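Local coordinates for protein alpha-rhamnosidase (Dictyoglomus thermophilum, PDB 6I60) that probably hydrolyses terminal non-reducing alpha-L-rhamnose residues from alpha-L-rhamnosides, the reaction of an alpha-L-rhamnosidase, at residues 639-644 against 655-660; 584-589 against 651-656; 594-599 against 632-637; 666-671 against 730-735. All blocks are in the same frame, centred on the assembly; numbering follows the deposited sequence.

Contact 1: residues 639-644 against 655-660; sequences ITLSKI and KYYSEL. With AE3 (2-(2-ethoxyethoxy)ethanol), chain G.
Leu641 lays its CD2 methyl over one face of the Tyr657 ring, 3.8 Å from the ring centroid and 21° off the normal, a CH-pi contact displaced toward the rim. The ring atoms it meets first are on the hydroxyl side: CD2 of Leu641 is 3.6 Å from CE2 of Tyr657. On the opposite face of the same ring lies CD2 of Tyr656, so the phenol is held between a leucine methyl and its own chain neighbour. Beside this pair the backbones draw together at Ser642, whose CB is 3.4 Å from CB of Tyr657. These are the two arms of an antiparallel alpha-alpha hairpin, helices 626-648 and 651-672, in the six-hairpin glycosidase domain; the axes of the two short segments pass 8.2 Å apart at 159°. A small serine suits so close a passage. With chi1 at 91°, its hydroxyl swings back to its own helix, where OG gives a hydrogen bond of 2.9 Å to Ile639 O, which also accepts from Lys643 N. Around the second helix, Tyr656, Glu659 and Leu660 line the pocket of the bound 2-(2-ethoxyethoxy)ethanol, with Leu660 CD1 3.5 Å from its O4.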
# COMPACT_ATOMS: atom_id res chain seq x y z
N ILE A 639 -23.70 -7.63 -3.25
CA ILE A 639 -23.75 -7.46 -4.70
C ILE A 639 -22.43 -7.87 -5.34
O ILE A 639 -22.40 -8.61 -6.33
CB ILE A 639 -24.12 -6.01 -5.05
CG1 ILE A 639 -25.64 -5.86 -5.15
CG2 ILE A 639 -23.49 -5.59 -6.37
CD1 ILE A 639 -26.23 -6.61 -6.32
N THR A 640 -21.31 -7.39 -4.78
CA THR A 640 -20.01 -7.73 -5.36
C THR A 640 -19.65 -9.19 -5.12
O THR A 640 -18.90 -9.77 -5.92
CB THR A 640 -18.92 -6.81 -4.80
OG1 THR A 640 -18.66 -7.15 -3.43
CG2 THR A 640 -19.35 -5.35 -4.88
N LEU A 641 -20.16 -9.79 -4.05
CA LEU A 641 -19.95 -11.22 -3.85
C LEU A 641 -20.70 -12.04 -4.89
O LEU A 641 -20.17 -13.02 -5.41
CB LEU A 641 -20.37 -11.63 -2.44
CG LEU A 641 -20.19 -13.12 -2.11
CD1 LEU A 641 -18.73 -13.53 -2.28
CD2 LEU A 641 -20.67 -13.43 -0.70
N SER A 642 -21.94 -11.64 -5.20
CA SER A 642 -22.67 -12.30 -6.27
C SER A 642 -22.00 -12.06 -7.62
O SER A 642 -22.11 -12.89 -8.52
CB SER A 642 -24.12 -11.80 -6.30
OG SER A 642 -24.26 -10.68 -7.15
N LYS A 643 -21.29 -10.93 -7.77
CA LYS A 643 -20.53 -10.70 -8.99
C LYS A 643 -19.29 -11.58 -9.03
O LYS A 643 -18.88 -12.04 -10.11
CB LYS A 643 -20.14 -9.22 -9.09
CG LYS A 643 -20.29 -8.63 -10.48
CD LYS A 643 -20.78 -7.19 -10.44
CE LYS A 643 -21.09 -6.67 -11.84
NZ LYS A 643 -21.71 -5.31 -11.81
N ILE A 644 -18.67 -11.83 -7.88
CA ILE A 644 -17.53 -12.73 -7.82
C ILE A 644 -17.97 -14.17 -8.02
O ILE A 644 -17.28 -14.97 -8.67
CB ILE A 644 -16.78 -12.55 -6.48
CG1 ILE A 644 -16.07 -11.19 -6.45
CG2 ILE A 644 -15.77 -13.67 -6.26
CD1 ILE A 644 -15.48 -10.84 -5.10
N LYS A 655 -26.94 -16.78 -7.93
CA LYS A 655 -28.36 -16.51 -7.77
C LYS A 655 -28.78 -16.22 -6.33
O LYS A 655 -29.58 -15.38 -6.09
CB LYS A 655 -29.16 -17.67 -8.34
CG LYS A 655 -30.22 -17.30 -9.37
CD LYS A 655 -30.09 -15.89 -9.95
CE LYS A 655 -31.10 -15.63 -11.06
NZ LYS A 655 -30.77 -16.36 -12.31
N TYR A 656 -28.23 -16.91 -5.37
CA TYR A 656 -28.58 -16.68 -4.02
C TYR A 656 -28.28 -15.30 -3.57
O TYR A 656 -29.09 -14.70 -2.97
CB TYR A 656 -27.83 -17.64 -3.15
CG TYR A 656 -28.03 -17.42 -1.71
CD1 TYR A 656 -29.13 -17.87 -1.07
CD2 TYR A 656 -27.12 -16.76 -0.98
CE1 TYR A 656 -29.31 -17.66 0.26
CE2 TYR A 656 -27.30 -16.54 0.35
CZ TYR A 656 -28.40 -17.00 0.96
OH TYR A 656 -28.56 -16.79 2.28
N TYR A 657 -27.11 -14.78 -3.85
CA TYR A 657 -26.74 -13.44 -3.41
C TYR A 657 -27.40 -12.39 -4.20
O TYR A 657 -27.71 -11.35 -3.72
CB TYR A 657 -25.25 -13.26 -3.44
CG TYR A 657 -24.63 -14.06 -2.37
CD1 TYR A 657 -25.03 -13.91 -1.10
CD2 TYR A 657 -23.70 -15.00 -2.65
CE1 TYR A 657 -24.50 -14.67 -0.12
CE2 TYR A 657 -23.17 -15.77 -1.66
CZ TYR A 657 -23.60 -15.58 -0.41
OH TYR A 657 -23.09 -16.31 0.59
N SER A 658 -27.71 -12.69 -5.43
CA SER A 658 -28.39 -11.77 -6.25
C SER A 658 -29.75 -11.56 -5.69
O SER A 658 -30.19 -10.47 -5.65
CB SER A 658 -28.46 -12.32 -7.63
OG SER A 658 -28.60 -11.29 -8.54
N GLU A 659 -30.42 -12.63 -5.29
CA GLU A 659 -31.72 -12.59 -4.66
C GLU A 659 -31.66 -11.88 -3.35
O GLU A 659 -32.54 -11.16 -3.00
CB GLU A 659 -32.15 -13.98 -4.32
CG GLU A 659 -32.74 -14.78 -5.44
CD GLU A 659 -33.34 -16.08 -4.95
OE1 GLU A 659 -33.79 -16.85 -5.80
OE2 GLU A 659 -33.37 -16.32 -3.74
N LEU A 660 -30.60 -12.05 -2.59
CA LEU A 660 -30.54 -11.41 -1.31
C LEU A 660 -30.29 -9.96 -1.43
O LEU A 660 -30.73 -9.21 -0.63
CB LEU A 660 -29.49 -12.05 -0.44
CG LEU A 660 -29.11 -11.34 0.83
CD1 LEU A 660 -30.19 -11.47 1.85
CD2 LEU A 660 -27.85 -11.93 1.37
C1 AE3 G . -38.97 -15.66 1.53
C2 AE3 G . -37.83 -15.98 0.59
O2 AE3 G . -36.61 -15.46 1.13
C3 AE3 G . -35.79 -14.84 0.14
C4 AE3 G . -34.86 -15.86 -0.49
O3 AE3 G . -33.50 -15.42 -0.44
C5 AE3 G . -33.23 -14.64 0.69
C6 AE3 G . -31.92 -15.08 1.26
O4 AE3 G . -31.89 -14.50 2.54

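Contact 2: residues 584-589 against 651-656; sequences EHYEGF and EADYKY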
# COMPACT_ATOMS: atom_id res chain seq x y z
N GLU A 584 -8.96 -17.58 -3.87
CA GLU A 584 -8.19 -17.91 -2.67
C GLU A 584 -8.88 -17.42 -1.40
O GLU A 584 -8.74 -18.05 -0.35
CB GLU A 584 -6.79 -17.31 -2.79
CG GLU A 584 -5.90 -17.53 -1.58
CD GLU A 584 -4.61 -16.75 -1.67
OE1 GLU A 584 -3.96 -16.55 -0.62
OE2 GLU A 584 -4.25 -16.32 -2.79
N HIS A 585 -9.63 -16.32 -1.48
CA HIS A 585 -10.30 -15.75 -0.32
C HIS A 585 -11.82 -15.83 -0.42
O HIS A 585 -12.53 -15.15 0.34
CB HIS A 585 -9.87 -14.29 -0.11
CG HIS A 585 -8.45 -14.14 0.33
ND1 HIS A 585 -8.04 -14.37 1.62
CD2 HIS A 585 -7.34 -13.77 -0.35
CE1 HIS A 585 -6.74 -14.15 1.72
NE2 HIS A 585 -6.29 -13.78 0.53
N TYR A 586 -12.35 -16.64 -1.34
CA TYR A 586 -13.79 -16.67 -1.57
C TYR A 586 -14.54 -17.20 -0.35
O TYR A 586 -15.61 -16.69 -0.00
CB TYR A 586 -14.12 -17.51 -2.80
CG TYR A 586 -15.59 -17.50 -3.15
CD1 TYR A 586 -16.42 -18.55 -2.77
CD2 TYR A 586 -16.15 -16.43 -3.84
CE1 TYR A 586 -17.77 -18.54 -3.08
CE2 TYR A 586 -17.50 -16.42 -4.16
CZ TYR A 586 -18.30 -17.47 -3.78
OH TYR A 586 -19.64 -17.47 -4.09
N GLU A 587 -14.00 -18.23 0.31
CA GLU A 587 -14.65 -18.76 1.50
C GLU A 587 -14.69 -17.72 2.62
O GLU A 587 -15.66 -17.67 3.38
CB GLU A 587 -13.93 -20.03 1.97
CG GLU A 587 -14.45 -21.30 1.32
CD GLU A 587 -14.25 -22.53 2.19
OE1 GLU A 587 -13.46 -22.46 3.15
OE2 GLU A 587 -14.90 -23.56 1.91
N GLY A 588 -13.65 -16.89 2.73
CA GLY A 588 -13.68 -15.81 3.70
C GLY A 588 -14.74 -14.78 3.39
O GLY A 588 -15.33 -14.20 4.31
N PHE A 589 -15.00 -14.53 2.10
CA PHE A 589 -16.07 -13.61 1.73
C PHE A 589 -17.43 -14.18 2.11
O PHE A 589 -18.28 -13.47 2.66
CB PHE A 589 -16.03 -13.32 0.23
CG PHE A 589 -14.68 -12.87 -0.28
CD1 PHE A 589 -13.76 -12.26 0.57
CD2 PHE A 589 -14.34 -13.05 -1.61
CE1 PHE A 589 -12.54 -11.85 0.09
CE2 PHE A 589 -13.11 -12.63 -2.09
CZ PHE A 589 -12.21 -12.04 -1.24
N GLU A 651 -23.02 -20.84 -9.92
CA GLU A 651 -24.34 -20.36 -10.30
C GLU A 651 -25.29 -20.32 -9.11
O GLU A 651 -26.10 -19.39 -8.98
CB GLU A 651 -24.92 -21.23 -11.41
CG GLU A 651 -24.22 -21.08 -12.75
CD GLU A 651 -24.01 -19.63 -13.14
OE1 GLU A 651 -22.87 -19.14 -13.02
OE2 GLU A 651 -24.99 -18.99 -13.57
N ALA A 652 -25.21 -21.31 -8.22
CA ALA A 652 -26.08 -21.33 -7.05
C ALA A 652 -25.76 -20.16 -6.13
O ALA A 652 -26.67 -19.46 -5.65
CB ALA A 652 -25.95 -22.66 -6.31
N ASP A 653 -24.47 -19.93 -5.86
CA ASP A 653 -24.09 -18.79 -5.03
C ASP A 653 -24.41 -17.47 -5.71
O ASP A 653 -24.79 -16.50 -5.04
CB ASP A 653 -22.60 -18.86 -4.69
CG ASP A 653 -22.34 -19.63 -3.41
OD1 ASP A 653 -23.31 -20.03 -2.74
OD2 ASP A 653 -21.15 -19.82 -3.07
N TYR A 654 -24.35 -17.45 -7.02
CA TYR A 654 -24.64 -16.25 -7.75
C TYR A 654 -26.04 -15.91 -7.54
O TYR A 654 -26.34 -14.91 -6.99
CB TYR A 654 -24.33 -16.43 -9.21
CG TYR A 654 -24.97 -15.44 -10.13
CD1 TYR A 654 -24.84 -14.11 -9.93
CD2 TYR A 654 -25.68 -15.84 -11.21
CE1 TYR A 654 -25.43 -13.22 -10.77
CE2 TYR A 654 -26.27 -14.94 -12.04
CZ TYR A 654 -26.14 -13.64 -11.81
OH TYR A 654 -26.72 -12.76 -12.64
N LYS A 655 -26.94 -16.78 -7.93
CA LYS A 655 -28.36 -16.51 -7.77
C LYS A 655 -28.78 -16.22 -6.33
O LYS A 655 -29.58 -15.38 -6.09
CB LYS A 655 -29.16 -17.67 -8.34
CG LYS A 655 -30.22 -17.30 -9.37
CD LYS A 655 -30.09 -15.89 -9.95
CE LYS A 655 -31.10 -15.63 -11.06
NZ LYS A 655 -30.77 -16.36 -12.31
N TYR A 656 -28.23 -16.91 -5.37
CA TYR A 656 -28.58 -16.68 -4.02
C TYR A 656 -28.28 -15.30 -3.57
O TYR A 656 -29.09 -14.70 -2.97
CB TYR A 656 -27.83 -17.64 -3.15
CG TYR A 656 -28.03 -17.42 -1.71
CD1 TYR A 656 -29.13 -17.87 -1.07
CD2 TYR A 656 -27.12 -16.76 -0.98
CE1 TYR A 656 -29.31 -17.66 0.26
CE2 TYR A 656 -27.30 -16.54 0.35
CZ TYR A 656 -28.40 -17.00 0.96
OH TYR A 656 -28.56 -16.79 2.28
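One hydrogen bond makes this contact: Tyr586 OH donates to Asp653 OD2 over 3.0 Å. The carboxylate oxygen sits at the edge of the phenol ring, near its plane, and is 3.6 Å from Tyr586 CE1. At the acid, the hydroxyl arrives on the anti side of OD2 and 30° out of the carboxylate plane, while ring and carboxylate planes are turned 33° from one another. The reach is long, since the CA atoms of Tyr586 and Asp653 stand 11.1 Å apart. Tyr586 spans most of it by holding CG anti to its backbone N (chi1 -176°), which directs the ring toward helix 651-672.

One salt bridge adds to this: the other carboxylate oxygen, OD1 of Asp653, pairs with Lys590, one turn further along the helix that carries Tyr586. Asp653 is thus tied to helix 586-599 through both oxygens. The lysine, together with the start of helix 651-672 where Asp653 lies, would probably favour a charged carboxylate.

In the backbone, His585 takes the N-cap position of helix 586-599, and its carbonyl O accepts from Phe589 N at 3.1 Å.

The apolar part comes from a third helix. The Tyr586 ring packs on Leu641 and Ile644, and its side chain also touches Ala645, so the phenol crosses helix 626-648 of the six-hairpin glycosidase domain to link helix 586-599 with the first turn of helix 651-672.

Contact 3: residues 594-599 against 632-637; sequences EFLKKL and FYFYHD
Lys597 NZ is gripped by one salt bridge, to Glu594 OE1 at 2.8 Å, and by a weak bond to OE2 of the same carboxylate; it probably also bonds the hydroxyl of Tyr656 on helix 651-672. OE1 is approached on its syn side, 16° out of the carboxylate plane. A bend at chi3 (49°) carries the ammonium away from helix 626-648, leaving the aliphatic root of the lysine to do the packing. Its CG comes to the edge of the Phe634 ring, in plane with it and 3.9 Å from CZ.

Leu596 supplies the larger contact. It and Phe634 lie alongside one another, pointing opposite ways, with Leu596 CG 3.6 Å from Phe634 CD1 and Leu596 CB 3.7 Å from Phe634 CE1; the leucine's carbonyl oxygen lies over one face of the ring. The two helices, 586-599 and 626-648, belong to the six-hairpin domain, the (alpha/alpha)6 barrel of this glycosidase family. The axes of the two short segments are inclined at 144° and come no closer than 10.7 Å, with Phe634 and Leu596 both lying between them. The Phe634 side chain also meets Ile664 of helix 651-672. Further along, Leu596 CD2 packs 3.7 Å from Asp637 OD1, crossing that side chain at about a right angle, while the other oxygen of this buried carboxylate, OD2, is hydrogen-bonded to Thr563 OG1.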
# COMPACT_ATOMS: atom_id res chain seq x y z
N GLU A 594 -22.01 -14.03 5.64
CA GLU A 594 -22.86 -14.81 6.53
C GLU A 594 -23.00 -14.14 7.89
O GLU A 594 -24.07 -14.15 8.49
CB GLU A 594 -22.30 -16.23 6.69
CG GLU A 594 -23.35 -17.29 6.94
CD GLU A 594 -24.50 -17.22 5.95
OE1 GLU A 594 -25.67 -17.34 6.39
OE2 GLU A 594 -24.24 -17.04 4.74
N PHE A 595 -21.91 -13.54 8.39
CA PHE A 595 -21.98 -12.83 9.66
C PHE A 595 -22.81 -11.56 9.54
O PHE A 595 -23.54 -11.20 10.47
CB PHE A 595 -20.58 -12.51 10.17
CG PHE A 595 -20.57 -11.60 11.37
CD1 PHE A 595 -20.25 -10.26 11.24
CD2 PHE A 595 -20.90 -12.09 12.62
CE1 PHE A 595 -20.26 -9.42 12.33
CE2 PHE A 595 -20.91 -11.25 13.72
CZ PHE A 595 -20.59 -9.92 13.58
N LEU A 596 -22.69 -10.85 8.42
CA LEU A 596 -23.51 -9.67 8.21
C LEU A 596 -24.99 -10.03 8.12
O LEU A 596 -25.84 -9.26 8.57
CB LEU A 596 -23.07 -8.93 6.95
CG LEU A 596 -22.95 -7.41 7.06
CD1 LEU A 596 -22.38 -7.01 8.41
CD2 LEU A 596 -22.09 -6.86 5.93
N LYS A 597 -25.31 -11.19 7.54
CA LYS A 597 -26.69 -11.65 7.50
C LYS A 597 -27.22 -11.92 8.90
O LYS A 597 -28.42 -11.77 9.15
CB LYS A 597 -26.81 -12.90 6.64
CG LYS A 597 -26.88 -12.63 5.15
CD LYS A 597 -26.65 -13.91 4.34
CE LYS A 597 -27.52 -15.05 4.84
NZ LYS A 597 -27.12 -16.36 4.26
N LYS A 598 -26.34 -12.32 9.83
CA LYS A 598 -26.76 -12.54 11.21
C LYS A 598 -27.16 -11.22 11.87
O LYS A 598 -28.14 -11.17 12.61
CB LYS A 598 -25.64 -13.23 11.99
CG LYS A 598 -25.84 -13.22 13.50
CD LYS A 598 -24.78 -14.06 14.20
CE LYS A 598 -24.27 -13.37 15.46
NZ LYS A 598 -23.60 -14.33 16.39
N LEU A 599 -26.40 -10.15 11.60
CA LEU A 599 -26.74 -8.84 12.15
C LEU A 599 -27.96 -8.23 11.47
O LEU A 599 -28.53 -7.27 11.99
CB LEU A 599 -25.55 -7.89 12.01
CG LEU A 599 -24.28 -8.23 12.79
CD1 LEU A 599 -23.14 -7.32 12.38
CD2 LEU A 599 -24.52 -8.14 14.29
N PHE A 632 -25.92 0.28 3.47
CA PHE A 632 -25.29 0.56 2.19
C PHE A 632 -24.17 -0.44 1.90
O PHE A 632 -24.04 -0.93 0.77
CB PHE A 632 -24.76 2.00 2.18
CG PHE A 632 -23.81 2.30 1.05
CD1 PHE A 632 -22.44 2.19 1.23
CD2 PHE A 632 -24.28 2.72 -0.18
CE1 PHE A 632 -21.56 2.48 0.20
CE2 PHE A 632 -23.41 3.01 -1.22
CZ PHE A 632 -22.05 2.89 -1.03
N TYR A 633 -23.36 -0.75 2.92
CA TYR A 633 -22.26 -1.69 2.73
C TYR A 633 -22.71 -3.14 2.84
O TYR A 633 -22.00 -4.03 2.35
CB TYR A 633 -21.15 -1.40 3.74
CG TYR A 633 -20.20 -0.32 3.26
CD1 TYR A 633 -19.26 -0.59 2.27
CD2 TYR A 633 -20.24 0.96 3.79
CE1 TYR A 633 -18.39 0.39 1.82
CE2 TYR A 633 -19.38 1.95 3.35
CZ TYR A 633 -18.45 1.66 2.37
OH TYR A 633 -17.58 2.63 1.92
N PHE A 634 -23.86 -3.40 3.46
CA PHE A 634 -24.43 -4.75 3.42
C PHE A 634 -24.87 -5.10 2.01
O PHE A 634 -24.58 -6.20 1.51
CB PHE A 634 -25.59 -4.86 4.40
CG PHE A 634 -26.17 -6.24 4.51
CD1 PHE A 634 -25.34 -7.36 4.43
CD2 PHE A 634 -27.53 -6.43 4.69
CE1 PHE A 634 -25.87 -8.63 4.53
CE2 PHE A 634 -28.06 -7.71 4.79
CZ PHE A 634 -27.23 -8.81 4.71
N TYR A 635 -25.57 -4.18 1.35
CA TYR A 635 -25.92 -4.38 -0.06
C TYR A 635 -24.66 -4.41 -0.92
O TYR A 635 -24.57 -5.19 -1.87
CB TYR A 635 -26.87 -3.28 -0.52
CG TYR A 635 -27.21 -3.30 -1.99
CD1 TYR A 635 -28.27 -4.05 -2.47
CD2 TYR A 635 -26.46 -2.57 -2.91
CE1 TYR A 635 -28.59 -4.07 -3.81
CE2 TYR A 635 -26.77 -2.59 -4.26
CZ TYR A 635 -27.83 -3.34 -4.70
OH TYR A 635 -28.15 -3.37 -6.04
N HIS A 636 -23.67 -3.57 -0.59
CA HIS A 636 -22.43 -3.55 -1.35
C HIS A 636 -21.70 -4.88 -1.26
O HIS A 636 -21.21 -5.40 -2.27
CB HIS A 636 -21.54 -2.40 -0.85
CG HIS A 636 -20.27 -2.24 -1.62
ND1 HIS A 636 -19.17 -3.05 -1.42
CD2 HIS A 636 -19.91 -1.35 -2.58
CE1 HIS A 636 -18.20 -2.68 -2.23
NE2 HIS A 636 -18.62 -1.65 -2.94
N ASP A 637 -21.61 -5.45 -0.05
CA ASP A 637 -20.87 -6.69 0.12
C ASP A 637 -21.56 -7.86 -0.56
O ASP A 637 -20.89 -8.77 -1.06
CB ASP A 637 -20.67 -6.98 1.61
CG ASP A 637 -19.63 -6.07 2.25
OD1 ASP A 637 -19.42 -6.15 3.48
OD2 ASP A 637 -19.03 -5.25 1.51

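Contact 4: residues 666-671 against 730-735; sequences SAFNKK and LNLVPE
Leu732 meets Phe668 with a methyl and Asn669 with its carbonyl, and in doing so fastens the loop between helices 722-729 and 738-750 to the late turns of helix 651-672, all within the six-hairpin glycosidase domain. The methyl, CD1, stands over one face of the Phe668 ring in a CH-pi contact, 3.9 Å from the centroid and 20° off the normal. It is shared evenly between two ring atoms, since Leu732 CD1 is 3.7 Å from both CD1 and CE1 of Phe668. The two side chains meet at about a right angle, and Pro727 touches both.

The polar half belongs to Asn669. Its ND2 gives a hydrogen bond of 2.6 Å to Leu732 O, running almost along the C=O axis, and the acceptor lies in the amide plane. Chi1 of -80° places CG beside the asparagine's own backbone N and turns the amide to the loop. The carbonyl acceptor at Leu732 favours this amide orientation, and the hydrogen bond between OD1 and Tyr678 OH is compatible with it. Beyond Leu732 the loop closes over the amide with Pro734, whose CD lies 3.8 Å from Asn669 ND2.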
# COMPACT_ATOMS: atom_id res chain seq x y z
N SER A 666 -34.84 -3.30 -1.51
CA SER A 666 -36.26 -3.07 -1.20
C SER A 666 -36.46 -2.76 0.27
O SER A 666 -37.33 -1.95 0.62
CB SER A 666 -37.09 -4.29 -1.62
OG SER A 666 -36.49 -5.50 -1.18
N ALA A 667 -35.68 -3.39 1.15
CA ALA A 667 -35.75 -3.05 2.57
C ALA A 667 -35.04 -1.74 2.87
O ALA A 667 -35.45 -1.01 3.79
CB ALA A 667 -35.14 -4.18 3.40
N PHE A 668 -33.99 -1.41 2.11
CA PHE A 668 -33.32 -0.12 2.26
C PHE A 668 -34.26 1.02 1.92
O PHE A 668 -34.28 2.05 2.61
CB PHE A 668 -32.07 -0.09 1.38
CG PHE A 668 -31.27 1.17 1.47
CD1 PHE A 668 -31.48 2.21 0.58
CD2 PHE A 668 -30.28 1.30 2.43
CE1 PHE A 668 -30.73 3.37 0.65
CE2 PHE A 668 -29.52 2.46 2.50
CZ PHE A 668 -29.76 3.49 1.61
N ASN A 669 -35.04 0.87 0.85
CA ASN A 669 -35.95 1.93 0.42
C ASN A 669 -37.17 2.04 1.31
O ASN A 669 -37.68 3.15 1.52
CB ASN A 669 -36.37 1.69 -1.03
CG ASN A 669 -35.33 2.14 -2.03
OD1 ASN A 669 -34.63 3.13 -1.81
ND2 ASN A 669 -35.20 1.41 -3.13
N LYS A 670 -37.66 0.92 1.84
CA LYS A 670 -38.84 0.97 2.70
C LYS A 670 -38.57 1.73 3.99
O LYS A 670 -39.49 2.34 4.56
CB LYS A 670 -39.32 -0.45 3.01
CG LYS A 670 -40.21 -1.05 1.95
CD LYS A 670 -40.95 -2.27 2.48
CE LYS A 670 -40.55 -3.53 1.74
NZ LYS A 670 -41.21 -4.74 2.29
N LYS A 671 -37.32 1.73 4.47
CA LYS A 671 -36.98 2.37 5.73
C LYS A 671 -36.40 3.76 5.58
O LYS A 671 -36.45 4.54 6.54
CB LYS A 671 -35.98 1.49 6.51
CG LYS A 671 -35.92 1.79 8.01
CD LYS A 671 -35.37 0.61 8.80
CE LYS A 671 -36.37 0.12 9.84
NZ LYS A 671 -35.89 -1.09 10.57
N LEU A 730 -24.83 3.22 -5.58
CA LEU A 730 -25.22 1.86 -5.92
C LEU A 730 -26.56 1.78 -6.63
O LEU A 730 -27.02 0.68 -6.94
CB LEU A 730 -25.25 0.99 -4.65
CG LEU A 730 -23.90 0.83 -3.93
CD1 LEU A 730 -24.04 -0.08 -2.72
CD2 LEU A 730 -22.83 0.31 -4.88
N ASN A 731 -27.19 2.93 -6.90
CA ASN A 731 -28.44 3.01 -7.65
C ASN A 731 -29.55 2.20 -6.98
O ASN A 731 -30.17 1.32 -7.57
CB ASN A 731 -28.23 2.57 -9.10
CG ASN A 731 -27.54 3.64 -9.93
OD1 ASN A 731 -27.23 3.43 -11.11
ND2 ASN A 731 -27.28 4.79 -9.32
N LEU A 732 -29.78 2.52 -5.71
CA LEU A 732 -30.90 1.97 -4.96
C LEU A 732 -32.16 2.82 -5.07
O LEU A 732 -33.22 2.40 -4.58
CB LEU A 732 -30.53 1.81 -3.48
CG LEU A 732 -29.18 1.15 -3.19
CD1 LEU A 732 -28.75 1.40 -1.76
CD2 LEU A 732 -29.28 -0.33 -3.48
N VAL A 733 -32.07 3.99 -5.69
CA VAL A 733 -33.22 4.89 -5.80
C VAL A 733 -34.17 4.35 -6.86
O VAL A 733 -33.71 3.98 -7.96
CB VAL A 733 -32.76 6.30 -6.13
CG1 VAL A 733 -33.88 7.30 -5.87
CG2 VAL A 733 -31.51 6.66 -5.34
N PRO A 734 -35.47 4.27 -6.59
CA PRO A 734 -36.42 3.89 -7.64
C PRO A 734 -36.37 4.88 -8.80
O PRO A 734 -36.12 6.07 -8.62
CB PRO A 734 -37.77 3.93 -6.93
CG PRO A 734 -37.44 3.74 -5.48
CD PRO A 734 -36.12 4.41 -5.28
N GLU A 735 -36.60 4.36 -10.00
CA GLU A 735 -36.48 5.16 -11.22
C GLU A 735 -37.43 6.35 -11.21
O GLU A 735 -37.14 7.39 -11.82
CB GLU A 735 -36.74 4.29 -12.44
CG GLU A 735 -37.92 3.33 -12.30
CD GLU A 735 -37.54 2.00 -11.65
OE1 GLU A 735 -36.67 2.00 -10.75
OE2 GLU A 735 -38.12 0.97 -12.04

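Overall arrangement
All four contacts lie in the six-hairpin glycosidase domain, on the same side of the chain's centre. Contacts 1, 2 and 3 join helices 586-599, 626-648 and 651-672 pairwise, so each of the three packs on the other two. Along the chain, contact 3 is nested inside the loop closed by contact 2, contact 1 opens after contact 3 has closed, and contact 4 follows them all. Contacts 1 and 2 have centres about 8 Å apart and share Lys655 and Tyr656. Contact 4, centred about 17 Å from contact 1, joins the later part of helix 651-672 to the loop before helix 738-750, whose Leu730 and Leu732 also pack on Tyr635 of helix 626-648 in contact 3.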